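Local coordinates for protein LipS lipolytic enzyme (Unidentified, PDB 4FBL) that probably hydrolyses ester bonds of lipids as a thermostable lipase of the alpha/beta hydrolase fold, at residues 138-152 with 213-226. Sequence-based numbering, arbitrary orientation.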
ATOM      1  N   ALA C 138       6.602 -15.684  -0.724  1.00 15.40           N
ATOM      2  CA  ALA C 138       6.083 -16.809  -1.467  1.00 19.13           C
ATOM      3  C   ALA C 138       5.461 -16.399  -2.841  1.00 20.62           C
ATOM      4  O   ALA C 138       5.429 -17.232  -3.772  1.00 22.41           O
ATOM      5  CB  ALA C 138       5.041 -17.608  -0.635  1.00 17.97           C
ATOM      6  N   GLY C 139       4.979 -15.139  -2.946  1.00 19.99           N
ATOM      7  CA  GLY C 139       4.445 -14.564  -4.212  1.00 20.15           C
ATOM      8  C   GLY C 139       5.553 -13.991  -5.102  1.00 20.66           C
ATOM      9  O   GLY C 139       5.511 -14.061  -6.363  1.00 21.16           O
ATOM     10  N   GLN C 140       6.572 -13.480  -4.451  1.00 19.16           N
ATOM     11  CA  GLN C 140       7.691 -12.797  -5.109  1.00 20.17           C
ATOM     12  C   GLN C 140       8.651 -13.816  -5.703  1.00 21.55           C
ATOM     13  O   GLN C 140       9.226 -13.549  -6.814  1.00 20.18           O
ATOM     14  CB  GLN C 140       8.472 -11.933  -4.137  1.00 18.85           C
ATOM     15  CG  GLN C 140       9.685 -11.269  -4.708  1.00 23.12           C
ATOM     16  CD  GLN C 140       9.306 -10.178  -5.805  1.00 31.67           C
ATOM     17  OE1 GLN C 140       8.931  -9.086  -5.479  1.00 28.40           O
ATOM     18  NE2 GLN C 140       9.402 -10.527  -7.074  1.00 27.68           N
ATOM     19  N   PHE C 141       8.801 -14.964  -5.008  1.00 19.64           N
ATOM     20  CA  PHE C 141       9.745 -16.066  -5.428  1.00 20.70           C
ATOM     21  C   PHE C 141       8.928 -17.347  -5.400  1.00 20.22           C
ATOM     22  O   PHE C 141       9.010 -18.130  -4.449  1.00 20.61           O
ATOM     23  CB  PHE C 141      10.847 -16.189  -4.420  1.00 18.68           C
ATOM     24  CG  PHE C 141      11.611 -14.886  -4.212  1.00 24.26           C
ATOM     25  CD1 PHE C 141      12.597 -14.454  -5.153  1.00 25.03           C
ATOM     26  CD2 PHE C 141      11.324 -14.066  -3.099  1.00 18.47           C
ATOM     27  CE1 PHE C 141      13.295 -13.205  -4.941  1.00 25.47           C
ATOM     28  CE2 PHE C 141      12.027 -12.861  -2.847  1.00 22.53           C
ATOM     29  CZ  PHE C 141      13.007 -12.414  -3.761  1.00 22.85           C
ATOM     30  N   PRO C 142       8.071 -17.524  -6.390  1.00 21.26           N
ATOM     31  CA  PRO C 142       7.043 -18.530  -6.291  1.00 23.03           C
ATOM     32  C   PRO C 142       7.508 -19.986  -6.271  1.00 24.89           C
ATOM     33  O   PRO C 142       6.733 -20.816  -5.935  1.00 25.06           O
ATOM     34  CB  PRO C 142       6.205 -18.302  -7.581  1.00 25.02           C
ATOM     35  CG  PRO C 142       6.643 -17.041  -8.153  1.00 22.74           C
ATOM     36  CD  PRO C 142       8.050 -16.851  -7.701  1.00 22.63           C
ATOM     37  N   GLU C 143       8.747 -20.282  -6.628  1.00 26.83           N
ATOM     38  CA  GLU C 143       9.196 -21.668  -6.638  1.00 28.74           C
ATOM     39  C   GLU C 143      10.110 -21.889  -5.464  1.00 28.22           C
ATOM     40  O   GLU C 143      10.695 -22.973  -5.349  1.00 28.55           O
ATOM     41  CB  GLU C 143      10.105 -21.953  -7.866  1.00 29.90           C
ATOM     42  CG  GLU C 143       9.612 -21.388  -9.137  1.00 36.19           C
ATOM     43  CD  GLU C 143       8.800 -22.374  -9.897  1.00 45.65           C
ATOM     44  OE1 GLU C 143       7.845 -22.955  -9.358  1.00 47.38           O
ATOM     45  OE2 GLU C 143       9.130 -22.581 -11.067  1.00 52.35           O
ATOM     46  N   ARG C 144      10.319 -20.883  -4.622  1.00 25.53           N
ATOM     47  CA  ARG C 144      11.435 -21.007  -3.777  1.00 23.33           C
ATOM     48  C   ARG C 144      11.083 -21.773  -2.480  1.00 21.75           C
ATOM     49  O   ARG C 144      11.930 -22.447  -1.880  1.00 20.08           O
ATOM     50  CB  ARG C 144      11.909 -19.653  -3.446  1.00 24.31           C
ATOM     51  CG  ARG C 144      13.275 -19.808  -2.858  1.00 34.16           C
ATOM     52  CD  ARG C 144      13.944 -18.462  -3.012  1.00 47.35           C
ATOM     53  NE  ARG C 144      14.668 -18.203  -4.262  1.00 52.55           N
ATOM     54  CZ  ARG C 144      15.511 -17.173  -4.413  1.00 55.27           C
ATOM     55  NH1 ARG C 144      15.735 -16.300  -3.411  1.00 50.88           N
ATOM     56  NH2 ARG C 144      16.143 -17.022  -5.573  1.00 59.19           N
ATOM     57  N   PHE C 145       9.831 -21.644  -2.034  1.00 18.94           N
ATOM     58  CA  PHE C 145       9.441 -22.189  -0.721  1.00 17.71           C
ATOM     59  C   PHE C 145       8.725 -23.504  -0.882  1.00 18.78           C
ATOM     60  O   PHE C 145       7.899 -23.658  -1.774  1.00 18.96           O
ATOM     61  CB  PHE C 145       8.571 -21.167   0.049  1.00 15.68           C
ATOM     62  CG  PHE C 145       9.369 -19.965   0.504  1.00 15.33           C
ATOM     63  CD1 PHE C 145      10.111 -20.028   1.687  1.00 17.18           C
ATOM     64  CD2 PHE C 145       9.469 -18.844  -0.297  1.00 17.46           C
ATOM     65  CE1 PHE C 145      10.954 -18.946   2.110  1.00 13.66           C
ATOM     66  CE2 PHE C 145      10.261 -17.737   0.138  1.00 16.82           C
ATOM     67  CZ  PHE C 145      10.962 -17.815   1.344  1.00 15.15           C
ATOM     68  N   ALA C 146       9.021 -24.445  -0.014  1.00 17.85           N
ATOM     69  CA  ALA C 146       8.186 -25.709   0.041  1.00 18.54           C
ATOM     70  C   ALA C 146       6.839 -25.504   0.820  1.00 17.44           C
ATOM     71  O   ALA C 146       5.909 -26.311   0.728  1.00 20.92           O
ATOM     72  CB  ALA C 146       8.999 -26.872   0.696  1.00 17.18           C
ATOM     73  N   GLY C 147       6.708 -24.436   1.567  1.00 16.52           N
ATOM     74  CA  GLY C 147       5.500 -24.218   2.355  1.00 14.77           C
ATOM     75  C   GLY C 147       5.583 -22.928   3.160  1.00 16.11           C
ATOM     76  O   GLY C 147       6.681 -22.433   3.461  1.00 15.13           O
ATOM     77  N   ILE C 148       4.427 -22.342   3.499  1.00 15.20           N
ATOM     78  CA  ILE C 148       4.436 -21.135   4.321  1.00 16.49           C
ATOM     79  C   ILE C 148       3.353 -21.291   5.431  1.00 16.99           C
ATOM     80  O   ILE C 148       2.355 -21.990   5.223  1.00 15.58           O
ATOM     81  CB  ILE C 148       4.175 -19.773   3.514  1.00 15.24           C
ATOM     82  CG1 ILE C 148       2.896 -19.884   2.694  1.00 19.85           C
ATOM     83  CG2 ILE C 148       5.366 -19.426   2.563  1.00 17.24           C
ATOM     84  CD1 ILE C 148       2.173 -18.516   2.271  1.00 17.62           C
ATOM     85  N   MET C 149       3.570 -20.580   6.553  1.00 16.19           N
ATOM     86  CA  MET C 149       2.631 -20.581   7.674  1.00 17.10           C
ATOM     87  C   MET C 149       2.439 -19.114   8.149  1.00 17.98           C
ATOM     88  O   MET C 149       2.936 -18.748   9.157  1.00 16.68           O
ATOM     89  CB  MET C 149       3.245 -21.420   8.802  1.00 17.06           C
ATOM     90  CG  MET C 149       3.654 -22.893   8.306  1.00 18.29           C
ATOM     91  SD  MET C 149       5.431 -22.915   7.801  1.00 21.42           S
ATOM     92  CE  MET C 149       6.138 -23.312   9.363  1.00 14.13           C
ATOM     93  N   PRO C 150       1.720 -18.284   7.387  1.00 17.25           N
ATOM     94  CA  PRO C 150       1.440 -16.947   7.928  1.00 17.59           C
ATOM     95  C   PRO C 150       0.481 -16.995   9.163  1.00 17.28           C
ATOM     96  O   PRO C 150      -0.538 -17.693   9.200  1.00 17.66           O
ATOM     97  CB  PRO C 150       0.844 -16.222   6.727  1.00 16.71           C
ATOM     98  CG  PRO C 150       0.112 -17.348   5.914  1.00 16.25           C
ATOM     99  CD  PRO C 150       0.936 -18.602   6.180  1.00 17.57           C
ATOM    100  N   ILE C 151       0.836 -16.233  10.178  1.00 17.82           N
ATOM    101  CA  ILE C 151       0.091 -16.191  11.415  1.00 16.83           C
ATOM    102  C   ILE C 151      -0.464 -14.773  11.613  1.00 18.15           C
ATOM    103  O   ILE C 151       0.309 -13.819  11.750  1.00 17.04           O
ATOM    104  CB  ILE C 151       1.053 -16.493  12.583  1.00 15.57           C
ATOM    105  CG1 ILE C 151       1.724 -17.891  12.399  1.00 17.29           C
ATOM    106  CG2 ILE C 151       0.265 -16.543  13.892  1.00 17.97           C
ATOM    107  CD1 ILE C 151       2.867 -18.194  13.444  1.00 17.64           C
ATOM    108  N   ASN C 152      -1.790 -14.662  11.680  1.00 18.37           N
ATOM    109  CA  ASN C 152      -2.440 -13.342  11.828  1.00 18.99           C
ATOM    110  C   ASN C 152      -1.885 -12.241  10.892  1.00 17.54           C
ATOM    111  O   ASN C 152      -1.581 -11.124  11.320  1.00 17.34           O
ATOM    112  CB  ASN C 152      -2.315 -12.907  13.299  1.00 20.24           C
ATOM    113  CG  ASN C 152      -3.261 -13.640  14.182  1.00 19.61           C
ATOM    114  OD1 ASN C 152      -4.307 -14.110  13.726  1.00 21.74           O
ATOM    115  ND2 ASN C 152      -2.891 -13.795  15.472  1.00 16.78           N
ATOM    116  N   LEU C 213       0.017  -9.820  -4.680  1.00 20.95           N
ATOM    117  CA  LEU C 213       0.696 -11.075  -5.047  1.00 20.42           C
ATOM    118  C   LEU C 213      -0.030 -12.421  -4.789  1.00 22.62           C
ATOM    119  O   LEU C 213       0.392 -13.465  -5.317  1.00 23.93           O
ATOM    120  CB  LEU C 213       2.005 -11.139  -4.305  1.00 18.86           C
ATOM    121  CG  LEU C 213       3.041 -10.152  -4.748  1.00 19.34           C
ATOM    122  CD1 LEU C 213       4.325 -10.163  -3.813  1.00 18.26           C
ATOM    123  CD2 LEU C 213       3.511 -10.498  -6.168  1.00 18.81           C
ATOM    124  N   LEU C 214      -1.097 -12.426  -3.996  1.00 20.84           N
ATOM    125  CA  LEU C 214      -1.728 -13.637  -3.608  1.00 21.05           C
ATOM    126  C   LEU C 214      -1.903 -14.707  -4.729  1.00 22.36           C
ATOM    127  O   LEU C 214      -1.606 -15.855  -4.491  1.00 23.33           O
ATOM    128  CB  LEU C 214      -3.062 -13.330  -2.937  1.00 19.84           C
ATOM    129  CG  LEU C 214      -3.052 -12.905  -1.445  1.00 22.05           C
ATOM    130  CD1 LEU C 214      -4.428 -12.319  -0.957  1.00 19.94           C
ATOM    131  CD2 LEU C 214      -2.647 -14.040  -0.531  1.00 18.27           C
ATOM    132  N   PRO C 215      -2.431 -14.344  -5.942  1.00 23.08           N
ATOM    133  CA  PRO C 215      -2.665 -15.332  -7.029  1.00 23.29           C
ATOM    134  C   PRO C 215      -1.338 -16.044  -7.409  1.00 21.83           C
ATOM    135  O   PRO C 215      -1.312 -17.185  -7.833  1.00 24.16           O
ATOM    136  CB  PRO C 215      -3.141 -14.423  -8.212  1.00 22.22           C
ATOM    137  CG  PRO C 215      -3.947 -13.324  -7.417  1.00 25.79           C
ATOM    138  CD  PRO C 215      -2.907 -12.995  -6.326  1.00 22.78           C
ATOM    139  N   ARG C 216      -0.227 -15.391  -7.208  1.00 21.35           N
ATOM    140  CA  ARG C 216       1.073 -15.999  -7.468  1.00 22.26           C
ATOM    141  C   ARG C 216       1.618 -16.957  -6.431  1.00 21.92           C
ATOM    142  O   ARG C 216       2.588 -17.696  -6.714  1.00 22.80           O
ATOM    143  CB  ARG C 216       2.090 -14.923  -7.590  1.00 23.37           C
ATOM    144  CG  ARG C 216       2.218 -14.266  -8.940  1.00 29.32           C
ATOM    145  CD  ARG C 216       3.190 -13.180  -8.636  1.00 37.44           C
ATOM    146  NE  ARG C 216       4.005 -12.835  -9.757  1.00 43.35           N
ATOM    147  CZ  ARG C 216       5.320 -12.969  -9.889  1.00 40.75           C
ATOM    148  NH1 ARG C 216       6.134 -13.479  -8.971  1.00 30.93           N
ATOM    149  NH2 ARG C 216       5.806 -12.525 -11.037  1.00 42.78           N
ATOM    150  N   VAL C 217       1.026 -16.975  -5.246  1.00 22.09           N
ATOM    151  CA  VAL C 217       1.484 -17.927  -4.200  1.00 22.00           C
ATOM    152  C   VAL C 217       0.956 -19.310  -4.555  1.00 23.88           C
ATOM    153  O   VAL C 217      -0.243 -19.443  -4.691  1.00 22.21           O
ATOM    154  CB  VAL C 217       0.931 -17.592  -2.799  1.00 22.42           C
ATOM    155  CG1 VAL C 217       1.374 -18.656  -1.812  1.00 21.17           C
ATOM    156  CG2 VAL C 217       1.408 -16.196  -2.352  1.00 15.83           C
ATOM    157  N   LYS C 218       1.856 -20.288  -4.720  1.00 23.66           N
ATOM    158  CA  LYS C 218       1.510 -21.629  -5.210  1.00 26.92           C
ATOM    159  C   LYS C 218       1.940 -22.687  -4.199  1.00 24.70           C
ATOM    160  O   LYS C 218       1.489 -23.778  -4.302  1.00 24.27           O
ATOM    161  CB  LYS C 218       2.273 -21.994  -6.549  1.00 27.89           C
ATOM    162  CG  LYS C 218       1.746 -21.335  -7.879  1.00 35.91           C
ATOM    163  CD  LYS C 218       0.400 -21.988  -8.498  1.00 44.44           C
ATOM    164  CE  LYS C 218      -0.188 -21.203  -9.737  1.00 46.01           C
ATOM    165  NZ  LYS C 218      -0.236 -19.693  -9.477  1.00 39.24           N
ATOM    166  N   CYS C 219       2.894 -22.416  -3.309  1.00 23.86           N
ATOM    167  CA  CYS C 219       3.317 -23.485  -2.400  1.00 22.88           C
ATOM    168  C   CYS C 219       2.217 -23.852  -1.394  1.00 22.89           C
ATOM    169  O   CYS C 219       1.324 -23.064  -1.146  1.00 20.43           O
ATOM    170  CB  CYS C 219       4.598 -23.096  -1.634  1.00 23.88           C
ATOM    171  SG  CYS C 219       4.404 -21.565  -0.587  1.00 25.61           S
ATOM    172  N   PRO C 220       2.317 -25.038  -0.756  1.00 21.78           N
ATOM    173  CA  PRO C 220       1.450 -25.391   0.386  1.00 22.19           C
ATOM    174  C   PRO C 220       1.372 -24.309   1.494  1.00 20.96           C
ATOM    175  O   PRO C 220       2.352 -23.647   1.782  1.00 20.45           O
ATOM    176  CB  PRO C 220       2.054 -26.705   0.907  1.00 22.12           C
ATOM    177  CG  PRO C 220       2.673 -27.309  -0.267  1.00 21.95           C
ATOM    178  CD  PRO C 220       3.221 -26.137  -1.113  1.00 22.92           C
ATOM    179  N   ALA C 221       0.196 -24.087   2.079  1.00 21.10           N
ATOM    180  CA  ALA C 221       0.029 -22.994   3.038  1.00 21.72           C
ATOM    181  C   ALA C 221      -0.793 -23.496   4.234  1.00 22.44           C
ATOM    182  O   ALA C 221      -1.805 -24.155   4.005  1.00 23.99           O
ATOM    183  CB  ALA C 221      -0.614 -21.756   2.403  1.00 19.16           C
ATOM    184  N   LEU C 222      -0.302 -23.191   5.462  1.00 21.04           N
ATOM    185  CA  LEU C 222      -1.032 -23.304   6.688  1.00 20.52           C
ATOM    186  C   LEU C 222      -1.268 -21.885   7.191  1.00 19.72           C
ATOM    187  O   LEU C 222      -0.346 -21.216   7.701  1.00 19.18           O
ATOM    188  CB  LEU C 222      -0.253 -24.155   7.718  1.00 20.68           C
ATOM    189  CG  LEU C 222      -0.856 -24.336   9.113  1.00 21.49           C
ATOM    190  CD1 LEU C 222      -2.315 -24.932   9.113  1.00 22.04           C
ATOM    191  CD2 LEU C 222       0.078 -25.156  10.029  1.00 15.51           C
ATOM    192  N   ILE C 223      -2.512 -21.424   7.037  1.00 20.21           N
ATOM    193  CA  ILE C 223      -2.848 -20.033   7.379  1.00 20.08           C
ATOM    194  C   ILE C 223      -3.438 -20.090   8.774  1.00 21.10           C
ATOM    195  O   ILE C 223      -4.482 -20.710   8.987  1.00 21.57           O
ATOM    196  CB  ILE C 223      -3.875 -19.454   6.366  1.00 21.55           C
ATOM    197  CG1 ILE C 223      -3.336 -19.591   4.942  1.00 22.29           C
ATOM    198  CG2 ILE C 223      -4.194 -17.949   6.682  1.00 16.99           C
ATOM    199  CD1 ILE C 223      -4.375 -20.081   3.909  1.00 22.76           C
ATOM    200  N   ILE C 224      -2.763 -19.433   9.710  1.00 22.05           N
ATOM    201  CA  ILE C 224      -3.127 -19.511  11.124  1.00 21.99           C
ATOM    202  C   ILE C 224      -3.693 -18.176  11.532  1.00 22.66           C
ATOM    203  O   ILE C 224      -3.015 -17.189  11.395  1.00 22.90           O
ATOM    204  CB  ILE C 224      -1.856 -19.843  11.987  1.00 21.94           C
ATOM    205  CG1 ILE C 224      -1.312 -21.189  11.486  1.00 21.82           C
ATOM    206  CG2 ILE C 224      -2.203 -19.842  13.521  1.00 17.88           C
ATOM    207  CD1 ILE C 224      -0.056 -21.713  12.239  1.00 23.51           C
ATOM    208  N   GLN C 225      -4.921 -18.163  12.020  1.00 22.70           N
ATOM    209  CA  GLN C 225      -5.599 -16.901  12.328  1.00 25.14           C
ATOM    210  C   GLN C 225      -6.359 -17.007  13.666  1.00 24.95           C
ATOM    211  O   GLN C 225      -7.095 -17.950  13.859  1.00 25.99           O
ATOM    212  CB  GLN C 225      -6.606 -16.513  11.206  1.00 24.03           C
ATOM    213  CG  GLN C 225      -6.814 -14.978  10.981  1.00 24.98           C
ATOM    214  CD  GLN C 225      -5.655 -14.228  10.207  1.00 28.94           C
ATOM    215  OE1 GLN C 225      -5.445 -13.048  10.462  1.00 29.32           O
ATOM    216  NE2 GLN C 225      -4.858 -14.933   9.358  1.00 24.66           N
ATOM    217  N   SER C 226      -6.201 -16.008  14.531  1.00 25.19           N
ATOM    218  CA  SER C 226      -6.952 -15.903  15.719  1.00 26.59           C
ATOM    219  C   SER C 226      -8.397 -15.473  15.399  1.00 28.76           C
ATOM    220  O   SER C 226      -8.678 -14.519  14.590  1.00 25.99           O
ATOM    221  CB  SER C 226      -6.342 -14.882  16.649  1.00 26.84           C
ATOM    222  OG  SER C 226      -5.102 -15.259  17.229  1.00 23.72           O
TER
HETATM  223  O   HOH W   1       4.634 -19.969  -3.890  1.00 21.84           O
HETATM  224  O   HOH W   2      -2.380 -15.351   8.603  1.00 21.95           O
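The guanidinium of Arg216 meets Gly139 O at its edge, in plane: NH1 donates a 2.7 Å bond, while CG of Pro142 approaches NH1 obliquely. Arginine suits this place because its chain, extended from CG to NE, carries a donor to a carbonyl at the end of helix 129-140. Glycine suits position 139 because a side chain would run into Leu213 CB; Val217 CG2 lies 3.8 Å from Gly139 N. At the other end the amide of Asn152 is held by two bonds to Ser226, one from each polar atom, which fix its rotation. OD1 accepts Ser226 N at 2.8 Å through an in-plane lone pair, and ND2 donates to Ser226 OG, 3.2 Å away. ND2 also reaches His259 O, and OG reaches Tyr258 O. Between these ends, parallel strands 147-151 and 221-226 pair through Ile148 N to Pro220 O, Leu222 N to Ile148 O, Ile224 N to Pro150 O and Asn152 N to Ile224 O. Pro150 thus accepts but has no N-H to give, and Leu222 O, 3.3 Å from its CD, finds no hydrogen-bond partner. Asn152 also touches Asp229 of a probable Ser128-His259-Asp229 triad, its side chain about 7 Å from bound spermidine. The pair lies toward one side of the alpha/beta hydrolase sheet, between strand 121-127 and the outermost strand 249-254; helix 267-279 covers Met149 and Ile151, and helix 129-140 packs on Ile148.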